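Local atomic coordinates of sugar kinase MJ0406 (Methanococcus jannaschii, PDB entry 2C4E), a protein that phosphorylates a wide range of nucleosides to their monophosphates, preferring inosine, guanosine and cytidine as acceptors and ATP as phosphate donor. Residues A[154-159]-A[179-184]; A[9-14]-A[132-137]; A[139-144]-A[162-167]; A[127-132]-A[149-154]. All blocks are in the same frame, centred on the assembly; numbering follows the deposited sequence.

Contact 1 of 4, residues A[154-159]-A[179-184]; sequences NNLVSF and HTNFLF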
loop_
_atom_site.group_PDB
_atom_site.type_symbol
_atom_site.label_atom_id
_atom_site.label_comp_id
_atom_site.label_asym_id
_atom_site.label_seq_id
_atom_site.Cartn_x
_atom_site.Cartn_y
_atom_site.Cartn_z
ATOM N N ASN A 154 21.972 -26.215 -21.923
ATOM C CA ASN A 154 23.252 -25.697 -21.466
ATOM C C ASN A 154 23.204 -25.796 -19.938
ATOM O O ASN A 154 23.870 -26.646 -19.353
ATOM C CB ASN A 154 23.453 -24.261 -21.956
ATOM C CG ASN A 154 24.760 -23.633 -21.471
ATOM O OD1 ASN A 154 24.980 -22.424 -21.630
ATOM N ND2 ASN A 154 25.628 -24.442 -20.901
ATOM N N ASN A 155 22.397 -24.958 -19.312
ATOM C CA ASN A 155 22.129 -25.029 -17.877
ATOM C C ASN A 155 20.891 -25.864 -17.637
ATOM O O ASN A 155 19.997 -25.914 -18.483
ATOM C CB ASN A 155 21.862 -23.630 -17.311
ATOM C CG ASN A 155 22.650 -22.582 -18.015
ATOM O OD1 ASN A 155 22.218 -22.040 -19.042
ATOM N ND2 ASN A 155 23.856 -22.325 -17.511
ATOM N N LEU A 156 20.788 -26.485 -16.471
ATOM C CA LEU A 156 19.523 -27.106 -16.106
ATOM C C LEU A 156 18.527 -25.992 -15.830
ATOM O O LEU A 156 18.876 -25.009 -15.191
ATOM C CB LEU A 156 19.686 -27.968 -14.874
ATOM C CG LEU A 156 20.483 -29.240 -15.172
ATOM C CD1 LEU A 156 20.792 -29.944 -13.866
ATOM C CD2 LEU A 156 19.715 -30.182 -16.120
ATOM N N VAL A 157 17.316 -26.131 -16.346
ATOM C CA VAL A 157 16.278 -25.154 -16.129
ATOM C C VAL A 157 15.290 -25.666 -15.105
ATOM O O VAL A 157 14.766 -26.762 -15.237
ATOM C CB VAL A 157 15.551 -24.840 -17.438
ATOM C CG1 VAL A 157 14.348 -23.966 -17.182
ATOM C CG2 VAL A 157 16.545 -24.200 -18.435
ATOM N N SER A 158 15.043 -24.845 -14.091
ATOM C CA SER A 158 14.011 -25.086 -13.093
ATOM C C SER A 158 12.963 -23.986 -13.262
ATOM O O SER A 158 13.305 -22.832 -13.485
ATOM C CB SER A 158 14.626 -25.072 -11.688
ATOM O OG SER A 158 13.627 -25.083 -10.674
ATOM N N PHE A 159 11.686 -24.347 -13.165
ATOM C CA PHE A 159 10.588 -23.418 -13.461
ATOM C C PHE A 159 9.404 -23.716 -12.568
ATOM O O PHE A 159 9.035 -24.863 -12.373
ATOM C CB PHE A 159 10.165 -23.567 -14.935
ATOM C CG PHE A 159 8.975 -22.761 -15.324
ATOM C CD1 PHE A 159 8.973 -21.389 -15.151
ATOM C CD2 PHE A 159 7.857 -23.372 -15.884
ATOM C CE1 PHE A 159 7.860 -20.628 -15.527
ATOM C CE2 PHE A 159 6.732 -22.611 -16.245
ATOM C CZ PHE A 159 6.748 -21.248 -16.067
ATOM N N HIS A 179 11.114 -26.611 -22.413
ATOM C CA HIS A 179 12.468 -26.120 -22.085
ATOM C C HIS A 179 12.732 -26.116 -20.587
ATOM O O HIS A 179 13.509 -25.300 -20.080
ATOM C CB HIS A 179 12.640 -24.728 -22.649
ATOM C CG HIS A 179 12.493 -24.674 -24.131
ATOM N ND1 HIS A 179 13.568 -24.669 -24.994
ATOM C CD2 HIS A 179 11.386 -24.654 -24.908
ATOM C CE1 HIS A 179 13.121 -24.643 -26.239
ATOM N NE2 HIS A 179 11.801 -24.623 -26.213
ATOM N N THR A 180 12.085 -27.045 -19.879
ATOM C CA THR A 180 12.234 -27.159 -18.433
ATOM C C THR A 180 12.759 -28.540 -18.063
ATOM O O THR A 180 12.296 -29.529 -18.600
ATOM C CB THR A 180 10.882 -26.944 -17.734
ATOM O OG1 THR A 180 10.451 -25.594 -17.913
ATOM C CG2 THR A 180 11.047 -27.049 -16.231
ATOM N N ASN A 181 13.735 -28.585 -17.164
ATOM C CA ASN A 181 14.208 -29.841 -16.568
ATOM C C ASN A 181 13.465 -30.186 -15.275
ATOM O O ASN A 181 12.991 -31.303 -15.142
ATOM C CB ASN A 181 15.718 -29.813 -16.325
ATOM C CG ASN A 181 16.493 -29.704 -17.608
ATOM O OD1 ASN A 181 16.726 -30.717 -18.341
ATOM N ND2 ASN A 181 16.860 -28.491 -17.941
ATOM N N PHE A 182 13.359 -29.243 -14.339
ATOM C CA PHE A 182 12.617 -29.442 -13.095
ATOM C C PHE A 182 11.431 -28.512 -13.119
ATOM O O PHE A 182 11.604 -27.295 -13.174
ATOM C CB PHE A 182 13.413 -29.069 -11.839
ATOM C CG PHE A 182 14.784 -29.685 -11.735
ATOM C CD1 PHE A 182 15.895 -28.981 -12.182
ATOM C CD2 PHE A 182 14.973 -30.914 -11.147
ATOM C CE1 PHE A 182 17.168 -29.520 -12.064
ATOM C CE2 PHE A 182 16.264 -31.462 -11.011
ATOM C CZ PHE A 182 17.344 -30.764 -11.475
ATOM N N LEU A 183 10.228 -29.078 -13.089
ATOM C CA LEU A 183 8.993 -28.322 -13.079
ATOM C C LEU A 183 8.335 -28.476 -11.717
ATOM O O LEU A 183 8.001 -29.590 -11.295
ATOM C CB LEU A 183 8.074 -28.829 -14.181
ATOM C CG LEU A 183 6.681 -28.208 -14.291
ATOM C CD1 LEU A 183 6.839 -26.713 -14.611
ATOM C CD2 LEU A 183 5.925 -28.938 -15.373
ATOM N N PHE A 184 8.185 -27.358 -11.030
ATOM C CA PHE A 184 7.523 -27.301 -9.741
ATOM C C PHE A 184 6.147 -26.656 -9.899
ATOM O O PHE A 184 6.015 -25.621 -10.544
ATOM C CB PHE A 184 8.321 -26.433 -8.763
ATOM C CG PHE A 184 9.675 -26.975 -8.375
ATOM C CD1 PHE A 184 10.821 -26.639 -9.114
ATOM C CD2 PHE A 184 9.837 -27.737 -7.232
ATOM C CE1 PHE A 184 12.078 -27.104 -8.735
ATOM C CE2 PHE A 184 11.083 -28.197 -6.861
ATOM C CZ PHE A 184 12.201 -27.880 -7.603
#
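Val-157 O is the hub of this pairing, since two successive amides of segment 179-184, Asn-181 N at 2.8 Å and Phe-182 N at 3.0 Å, both donate to it. The two bonds differ: that from Phe-182 is nearly straight (167° at the hydrogen) and lies in the carbonyl plane, while the one from Asn-181 is bent to 141°. Parallel pairing then runs on, with Phe-159 N donating to Phe-182 O over 2.9 Å and Phe-184 N reaching Phe-159 O over 3.0 Å. On one face, Ser-158 and Phe-182 sit together. Ser-158 OG, swung anti to its own backbone N (chi1 170°), comes to the edge of the Phe-184 ring, 3.2 Å from CE1 and near the ring plane. On the other face, Phe-159 and Leu-183 lie side by side pointing the same way, CD2 to CD1 3.7 Å. At the start of the pairing, Val-157 CG1 rests 3.3 Å from His-179 O.

Farther out, Thr-180 OG1 is bonded to Ile-176 O of helix 170-178, the helix that connects these two strands in a beta-alpha-beta unit. Phe-253 meets Phe-184 edge to face, and Arg-250, the inferred transition-state stabiliser, is close to that ring. Ser-158 OG also bonds His-135, so a buried hydroxyl has its polar need met while its flank serves an aromatic edge.

Contact 2 of 4, residues A[9-14]-A[132-137]; sequences TCVGHT and EIVHIA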
loop_
_atom_site.group_PDB
_atom_site.type_symbol
_atom_site.label_atom_id
_atom_site.label_comp_id
_atom_site.label_asym_id
_atom_site.label_seq_id
_atom_site.Cartn_x
_atom_site.Cartn_y
_atom_site.Cartn_z
ATOM N N THR A 9 21.370 -19.603 -10.663
ATOM C CA THR A 9 20.826 -18.312 -11.044
ATOM C C THR A 9 19.335 -18.326 -10.758
ATOM O O THR A 9 18.652 -19.271 -11.126
ATOM C CB THR A 9 21.015 -18.083 -12.550
ATOM O OG1 THR A 9 22.412 -18.128 -12.896
ATOM C CG2 THR A 9 20.548 -16.682 -12.933
ATOM N N CYS A 10 18.842 -17.324 -10.043
ATOM C CA CYS A 10 17.416 -17.148 -9.826
ATOM C C CYS A 10 16.941 -15.933 -10.584
ATOM O O CYS A 10 17.500 -14.858 -10.419
ATOM C CB CYS A 10 17.118 -16.933 -8.355
ATOM S SG CYS A 10 17.524 -18.379 -7.359
ATOM N N VAL A 11 15.917 -16.124 -11.407
ATOM C CA VAL A 11 15.392 -15.101 -12.283
ATOM C C VAL A 11 13.969 -14.798 -11.831
ATOM O O VAL A 11 13.155 -15.697 -11.588
ATOM C CB VAL A 11 15.351 -15.586 -13.756
ATOM C CG1 VAL A 11 14.704 -14.553 -14.651
ATOM C CG2 VAL A 11 16.750 -15.941 -14.252
ATOM N N GLY A 12 13.672 -13.524 -11.689
ATOM C CA GLY A 12 12.323 -13.105 -11.380
ATOM C C GLY A 12 12.299 -12.015 -10.330
ATOM O O GLY A 12 13.270 -11.288 -10.127
ATOM N N HIS A 13 11.182 -11.932 -9.639
ATOM C CA HIS A 13 10.937 -10.821 -8.731
ATOM C C HIS A 13 11.877 -10.758 -7.540
ATOM O O HIS A 13 12.072 -11.741 -6.830
ATOM C CB HIS A 13 9.508 -10.888 -8.223
ATOM C CG HIS A 13 8.490 -10.563 -9.266
ATOM N ND1 HIS A 13 8.633 -9.507 -10.142
ATOM C CD2 HIS A 13 7.300 -11.137 -9.556
ATOM C CE1 HIS A 13 7.579 -9.459 -10.941
ATOM N NE2 HIS A 13 6.759 -10.439 -10.608
ATOM N N THR A 14 12.422 -9.561 -7.348
ATOM C CA THR A 14 12.923 -9.085 -6.085
ATOM C C THR A 14 11.984 -7.958 -5.641
ATOM O O THR A 14 11.798 -6.988 -6.363
ATOM C CB THR A 14 14.360 -8.584 -6.270
ATOM O OG1 THR A 14 15.220 -9.701 -6.542
ATOM C CG2 THR A 14 14.885 -7.982 -4.989
ATOM N N GLU A 132 25.009 -23.960 -12.937
ATOM C CA GLU A 132 24.496 -25.317 -13.108
ATOM C C GLU A 132 22.990 -25.340 -13.308
ATOM O O GLU A 132 22.498 -26.166 -14.054
ATOM C CB GLU A 132 24.863 -26.192 -11.920
ATOM C CG GLU A 132 26.288 -26.702 -12.047
ATOM C CD GLU A 132 26.804 -27.434 -10.841
ATOM O OE1 GLU A 132 25.991 -27.947 -10.043
ATOM O OE2 GLU A 132 28.050 -27.513 -10.730
ATOM N N ILE A 133 22.287 -24.472 -12.589
ATOM C CA ILE A 133 20.820 -24.373 -12.664
ATOM C C ILE A 133 20.402 -22.934 -12.832
ATOM O O ILE A 133 20.942 -22.047 -12.180
ATOM C CB ILE A 133 20.134 -24.941 -11.403
ATOM C CG1 ILE A 133 20.580 -26.378 -11.163
ATOM C CG2 ILE A 133 18.616 -24.823 -11.555
ATOM C CD1 ILE A 133 19.916 -27.033 -9.968
ATOM N N VAL A 134 19.470 -22.703 -13.743
ATOM C CA VAL A 134 18.787 -21.435 -13.865
ATOM C C VAL A 134 17.361 -21.687 -13.385
ATOM O O VAL A 134 16.603 -22.440 -14.016
ATOM C CB VAL A 134 18.805 -20.944 -15.329
ATOM C CG1 VAL A 134 17.929 -19.743 -15.502
ATOM C CG2 VAL A 134 20.247 -20.652 -15.754
ATOM N N HIS A 135 16.996 -21.067 -12.267
ATOM C CA HIS A 135 15.669 -21.214 -11.703
ATOM C C HIS A 135 14.849 -19.976 -12.019
ATOM O O HIS A 135 15.263 -18.857 -11.703
ATOM C CB HIS A 135 15.726 -21.418 -10.196
ATOM C CG HIS A 135 14.377 -21.472 -9.568
ATOM N ND1 HIS A 135 13.506 -22.519 -9.770
ATOM C CD2 HIS A 135 13.728 -20.585 -8.777
ATOM C CE1 HIS A 135 12.372 -22.265 -9.142
ATOM N NE2 HIS A 135 12.490 -21.112 -8.509
ATOM N N ILE A 136 13.695 -20.214 -12.636
ATOM C CA ILE A 136 12.825 -19.199 -13.190
ATOM C C ILE A 136 11.565 -19.168 -12.351
ATOM O O ILE A 136 10.739 -20.068 -12.406
ATOM C CB ILE A 136 12.492 -19.515 -14.640
ATOM C CG1 ILE A 136 13.785 -19.498 -15.447
ATOM C CG2 ILE A 136 11.487 -18.472 -15.174
ATOM C CD1 ILE A 136 13.659 -20.014 -16.875
ATOM N N ALA A 137 11.455 -18.116 -11.561
ATOM C CA ALA A 137 10.337 -17.918 -10.680
ATOM C C ALA A 137 9.387 -16.902 -11.284
ATOM O O ALA A 137 9.500 -16.550 -12.459
ATOM C CB ALA A 137 10.845 -17.469 -9.318
#
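The imidazole of His-135 is the flat group at the pairing. Its CB lies 3.7 Å from Thr-9 O, and the ring stands on the same face of the sheet as Cys-10. Leu-254 of helix 245-258 and Thr-48 of helix 44-54 touch this side chain, and ND1 is tied to Ser-158. The backbone beneath belongs to the large sheet of the ribokinase fold, where strands 7-11 and 131-136 run parallel with an angle of 19° between their segments.

Thr-9 pairs with Val-134, Cys-10 with His-135 and Val-11 with Ile-136. Thr-9 N donates to Ile-133 O at 2.9 Å, and His-135 N returns to Thr-9 O at 2.7 Å. Next along, Val-11 N reaches His-135 O at 2.8 Å. On the face away from the imidazole, Val-134 fits between its two neighbours: CG1, anti to the backbone N (chi1 171°), meets Val-11 CG2 at 4.2 Å, while CG2 turns to Thr-9 CB. Phe-143, Asn-144 and Cys-147 of helix 141-151 pack on Val-11 from that side. Thr-9 OG1 bonds Glu-60 of the next strand. Where the strands end, Ala-137 N donates to Val-11 O over 3.0 Å, and Ala-137 CB sits 3.7 Å from that same oxygen.

Contact 3 of 4, residues A[139-144]-A[162-167]; sequences GDPEFN and GQDLPQ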
loop_
_atom_site.group_PDB
_atom_site.type_symbol
_atom_site.label_atom_id
_atom_site.label_comp_id
_atom_site.label_asym_id
_atom_site.label_seq_id
_atom_site.Cartn_x
_atom_site.Cartn_y
_atom_site.Cartn_z
ATOM N N GLY A 139 7.649 -13.589 -12.504
ATOM C CA GLY A 139 8.296 -12.442 -13.097
ATOM C C GLY A 139 7.537 -12.014 -14.324
ATOM O O GLY A 139 6.314 -11.807 -14.267
ATOM N N ASP A 140 8.262 -11.805 -15.411
ATOM C CA ASP A 140 7.670 -11.453 -16.687
ATOM C C ASP A 140 7.690 -12.721 -17.532
ATOM O O ASP A 140 8.768 -13.245 -17.836
ATOM C CB ASP A 140 8.483 -10.354 -17.354
ATOM C CG ASP A 140 7.943 -9.977 -18.700
ATOM O OD1 ASP A 140 7.136 -9.022 -18.796
ATOM O OD2 ASP A 140 8.288 -10.579 -19.737
ATOM N N PRO A 141 6.524 -13.266 -17.859
ATOM C CA PRO A 141 6.486 -14.540 -18.593
ATOM C C PRO A 141 7.258 -14.541 -19.912
ATOM O O PRO A 141 7.908 -15.548 -20.217
ATOM C CB PRO A 141 4.986 -14.754 -18.815
ATOM C CG PRO A 141 4.374 -14.104 -17.584
ATOM C CD PRO A 141 5.169 -12.828 -17.476
ATOM N N GLU A 142 7.224 -13.453 -20.675
ATOM C CA GLU A 142 7.933 -13.429 -21.957
ATOM C C GLU A 142 9.438 -13.493 -21.724
ATOM O O GLU A 142 10.149 -14.248 -22.399
ATOM C CB GLU A 142 7.569 -12.196 -22.799
ATOM C CG GLU A 142 8.415 -12.064 -24.064
ATOM C CD GLU A 142 8.174 -10.791 -24.876
ATOM O OE1 GLU A 142 7.749 -9.744 -24.331
ATOM O OE2 GLU A 142 8.440 -10.838 -26.090
ATOM N N PHE A 143 9.920 -12.736 -20.742
ATOM C CA PHE A 143 11.347 -12.745 -20.427
ATOM C C PHE A 143 11.713 -14.120 -19.860
ATOM O O PHE A 143 12.755 -14.680 -20.189
ATOM C CB PHE A 143 11.668 -11.627 -19.432
ATOM C CG PHE A 143 13.122 -11.522 -19.077
ATOM C CD1 PHE A 143 13.989 -10.790 -19.864
ATOM C CD2 PHE A 143 13.623 -12.151 -17.946
ATOM C CE1 PHE A 143 15.341 -10.675 -19.537
ATOM C CE2 PHE A 143 14.979 -12.033 -17.616
ATOM C CZ PHE A 143 15.833 -11.298 -18.418
ATOM N N ASN A 144 10.820 -14.693 -19.057
ATOM C CA ASN A 144 11.064 -15.996 -18.447
ATOM C C ASN A 144 11.182 -17.085 -19.509
ATOM O O ASN A 144 12.092 -17.928 -19.448
ATOM C CB ASN A 144 9.978 -16.348 -17.430
ATOM C CG ASN A 144 10.113 -15.561 -16.126
ATOM O OD1 ASN A 144 9.196 -15.534 -15.274
ATOM N ND2 ASN A 144 11.230 -14.920 -15.966
ATOM N N GLY A 162 3.906 -20.637 -10.780
ATOM C CA GLY A 162 3.328 -19.990 -9.616
ATOM C C GLY A 162 2.064 -19.199 -9.923
ATOM O O GLY A 162 1.207 -19.626 -10.701
ATOM N N GLN A 163 1.969 -18.012 -9.334
ATOM C CA GLN A 163 0.791 -17.152 -9.514
ATOM C C GLN A 163 0.725 -16.509 -10.904
ATOM O O GLN A 163 -0.300 -15.909 -11.254
ATOM C CB GLN A 163 0.745 -16.068 -8.430
ATOM C CG GLN A 163 0.581 -16.609 -7.006
ATOM C CD GLN A 163 -0.835 -17.066 -6.683
ATOM O OE1 GLN A 163 -1.710 -17.085 -7.551
ATOM N NE2 GLN A 163 -1.060 -17.437 -5.429
ATOM N N ASP A 164 1.804 -16.617 -11.684
ATOM C CA ASP A 164 1.799 -16.197 -13.081
ATOM C C ASP A 164 1.039 -17.175 -13.974
ATOM O O ASP A 164 0.810 -16.862 -15.128
ATOM C CB ASP A 164 3.231 -16.123 -13.647
ATOM C CG ASP A 164 4.035 -14.944 -13.124
ATOM O OD1 ASP A 164 3.511 -14.126 -12.335
ATOM O OD2 ASP A 164 5.221 -14.773 -13.482
ATOM N N LEU A 165 0.678 -18.361 -13.473
ATOM C CA LEU A 165 0.123 -19.422 -14.331
ATOM C C LEU A 165 -1.015 -18.987 -15.276
ATOM O O LEU A 165 -0.998 -19.356 -16.451
ATOM C CB LEU A 165 -0.294 -20.664 -13.513
ATOM C CG LEU A 165 -0.829 -21.835 -14.357
ATOM C CD1 LEU A 165 0.268 -22.417 -15.245
ATOM C CD2 LEU A 165 -1.453 -22.930 -13.482
ATOM N N PRO A 166 -1.999 -18.223 -14.789
ATOM C CA PRO A 166 -3.081 -17.725 -15.655
ATOM C C PRO A 166 -2.651 -16.949 -16.914
ATOM O O PRO A 166 -3.415 -16.914 -17.883
ATOM C CB PRO A 166 -3.892 -16.824 -14.711
ATOM C CG PRO A 166 -3.628 -17.380 -13.343
ATOM C CD PRO A 166 -2.189 -17.801 -13.386
ATOM N N GLN A 167 -1.469 -16.335 -16.894
ATOM C CA GLN A 167 -0.953 -15.555 -18.031
ATOM C C GLN A 167 -0.421 -16.385 -19.192
ATOM O O GLN A 167 -0.164 -15.852 -20.272
ATOM C CB GLN A 167 0.162 -14.618 -17.560
ATOM C CG GLN A 167 -0.313 -13.564 -16.575
ATOM C CD GLN A 167 0.818 -12.704 -16.068
ATOM O OE1 GLN A 167 1.588 -12.154 -16.857
ATOM N NE2 GLN A 167 0.926 -12.585 -14.754
HETATM O O HOH W 1 4.597 -11.670 -12.322
#
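Gly-139 O and Asp-164 OD1 are joined by one water, which donates to the carbonyl at 2.6 Å and to the carboxylate oxygen OD1 at 2.7 Å. The other carboxylate oxygen works directly: Gly-139 N donates to Asp-164 OD2 over 2.9 Å in a nearly straight bond (171° at the hydrogen), arriving on the syn side and 18° out of the carboxylate plane. One glycine thus engages both oxygens, through its N-H and, by way of the water, its C=O. Because chi2 of Asp-164 is close to zero (-2°), OD1 folds back over CA while OD2 is thrust outward to the amide.

Beside this polar pair, Pro-141 presents CG to Gln-167 OE1 at 3.5 Å, the two side chains crossing at about a right angle. Tyr-168 and Met-172 touch the same proline. Pro-141 opens helix 141-151, whose N-cap is Asp-140: its OD2 accepts from Phe-143 N at 2.9 Å through the anti lone pair.

The partner segment is a 3-10 turn after strand 156-159. It carries Gln-163, a substrate-binding residue that also packs on Thr-30 of the second subunit. A buried carboxylate met by a peptide N-H and a water hydrogen is probably ionised, and it joins the turn that carries Gln-163 to the backbone just ahead of the helix.

Contact 4 of 4, residues A[127-132]-A[149-154]; sequences PNFNTE and KKAYGN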
loop_
_atom_site.group_PDB
_atom_site.type_symbol
_atom_site.label_atom_id
_atom_site.label_comp_id
_atom_site.label_asym_id
_atom_site.label_seq_id
_atom_site.Cartn_x
_atom_site.Cartn_y
_atom_site.Cartn_z
ATOM N N PRO A 127 21.138 -12.725 -20.393
ATOM C CA PRO A 127 22.540 -12.993 -20.710
ATOM C C PRO A 127 22.755 -14.484 -20.824
ATOM O O PRO A 127 21.847 -15.249 -20.504
ATOM C CB PRO A 127 23.273 -12.440 -19.489
ATOM C CG PRO A 127 22.341 -12.654 -18.381
ATOM C CD PRO A 127 20.949 -12.477 -18.956
ATOM N N ASN A 128 23.934 -14.898 -21.285
ATOM C CA ASN A 128 24.345 -16.273 -21.102
ATOM C C ASN A 128 24.508 -16.519 -19.596
ATOM O O ASN A 128 24.931 -15.636 -18.841
ATOM C CB ASN A 128 25.637 -16.590 -21.860
ATOM C CG ASN A 128 25.445 -16.576 -23.373
ATOM O OD1 ASN A 128 26.037 -15.755 -24.080
ATOM N ND2 ASN A 128 24.601 -17.482 -23.875
ATOM N N PHE A 129 24.116 -17.704 -19.169
ATOM C CA PHE A 129 24.246 -18.129 -17.799
ATOM C C PHE A 129 25.343 -19.165 -17.744
ATOM O O PHE A 129 25.425 -20.035 -18.613
ATOM C CB PHE A 129 22.927 -18.758 -17.336
ATOM C CG PHE A 129 21.745 -17.823 -17.410
ATOM C CD1 PHE A 129 21.604 -16.814 -16.489
ATOM C CD2 PHE A 129 20.789 -17.952 -18.401
ATOM C CE1 PHE A 129 20.520 -15.957 -16.542
ATOM C CE2 PHE A 129 19.713 -17.080 -18.444
ATOM C CZ PHE A 129 19.590 -16.103 -17.502
ATOM N N ASN A 130 26.194 -19.074 -16.728
ATOM C CA ASN A 130 27.266 -20.032 -16.554
ATOM C C ASN A 130 27.061 -20.911 -15.338
ATOM O O ASN A 130 27.997 -21.575 -14.883
ATOM C CB ASN A 130 28.611 -19.290 -16.445
ATOM C CG ASN A 130 28.942 -18.504 -17.694
ATOM O OD1 ASN A 130 29.471 -17.377 -17.617
ATOM N ND2 ASN A 130 28.658 -19.087 -18.860
ATOM N N THR A 131 25.835 -20.930 -14.831
ATOM C CA THR A 131 25.492 -21.681 -13.633
ATOM C C THR A 131 24.977 -23.088 -13.937
ATOM O O THR A 131 24.554 -23.383 -15.042
ATOM C CB THR A 131 24.416 -20.908 -12.851
ATOM O OG1 THR A 131 23.395 -20.447 -13.755
ATOM C CG2 THR A 131 25.013 -19.650 -12.238
ATOM N N GLU A 132 25.009 -23.960 -12.937
ATOM C CA GLU A 132 24.496 -25.317 -13.108
ATOM C C GLU A 132 22.990 -25.340 -13.308
ATOM O O GLU A 132 22.498 -26.166 -14.054
ATOM C CB GLU A 132 24.863 -26.192 -11.920
ATOM C CG GLU A 132 26.288 -26.702 -12.047
ATOM C CD GLU A 132 26.804 -27.434 -10.841
ATOM O OE1 GLU A 132 25.991 -27.947 -10.043
ATOM O OE2 GLU A 132 28.050 -27.513 -10.730
ATOM N N LYS A 149 14.448 -20.775 -22.878
ATOM C CA LYS A 149 14.868 -21.194 -24.216
ATOM C C LYS A 149 16.363 -20.974 -24.437
ATOM O O LYS A 149 17.005 -21.772 -25.111
ATOM C CB LYS A 149 14.006 -20.513 -25.297
ATOM C CG LYS A 149 12.589 -21.069 -25.324
ATOM C CD LYS A 149 11.650 -20.394 -26.315
ATOM C CE LYS A 149 11.860 -20.877 -27.733
ATOM N NZ LYS A 149 10.709 -20.499 -28.600
ATOM N N LYS A 150 16.943 -19.937 -23.838
ATOM C CA LYS A 150 18.387 -19.719 -23.925
ATOM C C LYS A 150 19.209 -20.701 -23.088
ATOM O O LYS A 150 20.278 -21.172 -23.524
ATOM C CB LYS A 150 18.730 -18.291 -23.500
ATOM C CG LYS A 150 20.135 -17.833 -23.917
ATOM C CD LYS A 150 20.350 -16.377 -23.544
ATOM C CE LYS A 150 21.738 -15.905 -23.915
ATOM N NZ LYS A 150 21.957 -15.857 -25.380
ATOM N N ALA A 151 18.712 -21.018 -21.901
ATOM C CA ALA A 151 19.434 -21.860 -20.952
ATOM C C ALA A 151 19.284 -23.340 -21.267
ATOM O O ALA A 151 20.214 -24.123 -21.094
ATOM C CB ALA A 151 18.961 -21.581 -19.544
ATOM N N TYR A 152 18.122 -23.755 -21.746
ATOM C CA TYR A 152 17.886 -25.186 -21.901
ATOM C C TYR A 152 18.917 -25.821 -22.845
ATOM O O TYR A 152 19.220 -25.313 -23.920
ATOM C CB TYR A 152 16.465 -25.428 -22.403
ATOM C CG TYR A 152 16.000 -26.861 -22.378
ATOM C CD1 TYR A 152 15.641 -27.484 -21.183
ATOM C CD2 TYR A 152 15.939 -27.603 -23.555
ATOM C CE1 TYR A 152 15.200 -28.819 -21.169
ATOM C CE2 TYR A 152 15.506 -28.924 -23.544
ATOM C CZ TYR A 152 15.146 -29.519 -22.337
ATOM O OH TYR A 152 14.703 -30.824 -22.348
ATOM N N GLY A 153 19.459 -26.942 -22.407
ATOM C CA GLY A 153 20.466 -27.651 -23.161
ATOM C C GLY A 153 21.859 -27.179 -22.838
ATOM O O GLY A 153 22.814 -27.697 -23.395
ATOM N N ASN A 154 21.972 -26.215 -21.923
ATOM C CA ASN A 154 23.252 -25.697 -21.466
ATOM C C ASN A 154 23.204 -25.796 -19.938
ATOM O O ASN A 154 23.870 -26.646 -19.353
ATOM C CB ASN A 154 23.453 -24.261 -21.956
ATOM C CG ASN A 154 24.760 -23.633 -21.471
ATOM O OD1 ASN A 154 24.980 -22.424 -21.630
ATOM N ND2 ASN A 154 25.628 -24.442 -20.901
HETATM O O HOH W 2 22.896 -18.206 -26.397
#
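Phe-129 and Ala-151 make the close-packed, buried half of this contact. Ala-151 CB comes obliquely to the ring at 4.2 Å from CD2, while Pro-127 O lies over one ring face, 3.5 Å above the plane and offset toward the rim. That carbonyl oxygen is buried with no polar partner in the model; the nearest atom across the contact is Lys-150 CE at 3.5 Å. Val-134, Thr-9 and Leu-62 also touch the phenyl ring, which sets it against the central sheet.

The exposed half is looser. Lys-150 runs extended from its helix and bends only at the end (chi4 67°), so that CE passes 3.3 Å from Asn-128 ND2 and the two side chains cross at about a right angle. NZ and ND2, both donors, cannot bond each other; a water accepts from both, at 2.7 Å from Lys-150 NZ and 3.1 Å from Asn-128 ND2. On the far side of the Phe-129 backbone from its ring, Asn-154 OD1 and Phe-129 O, 3.9 Å apart, share a donor in Lys-4 NZ.

Away from the active site, this is how the C-terminal end of helix 141-151 settles against the chain entering strand 131-136, in a beta-alpha-beta unit, completed by strand 156-159, of the ribokinase fold.

In the fold
Strand 7-11 comes first, and contact 2 closes a long loop by bringing 132-137 back beside it. Before that loop ends, contact 4 opens at 127-132; it crosses contact 2, shares Glu-132 with it, and closes at 149-154 after helix 141-151. Contact 3 starts near the head of that helix and ends in the turn at 162-167, so it crosses contact 4 and also contact 1, which opens at 154-159 and closes at 179-184. Contacts 2 and 1 follow in series, as do contacts 4 and 1, which meet at Asn-154. Contact 2 pairs strands 7-11 and 131-136 and contact 1 pairs 156-159 and 182-186, four consecutive members of one sheet, with contacts 3 and 4 tying down opposite ends of helix 141-151.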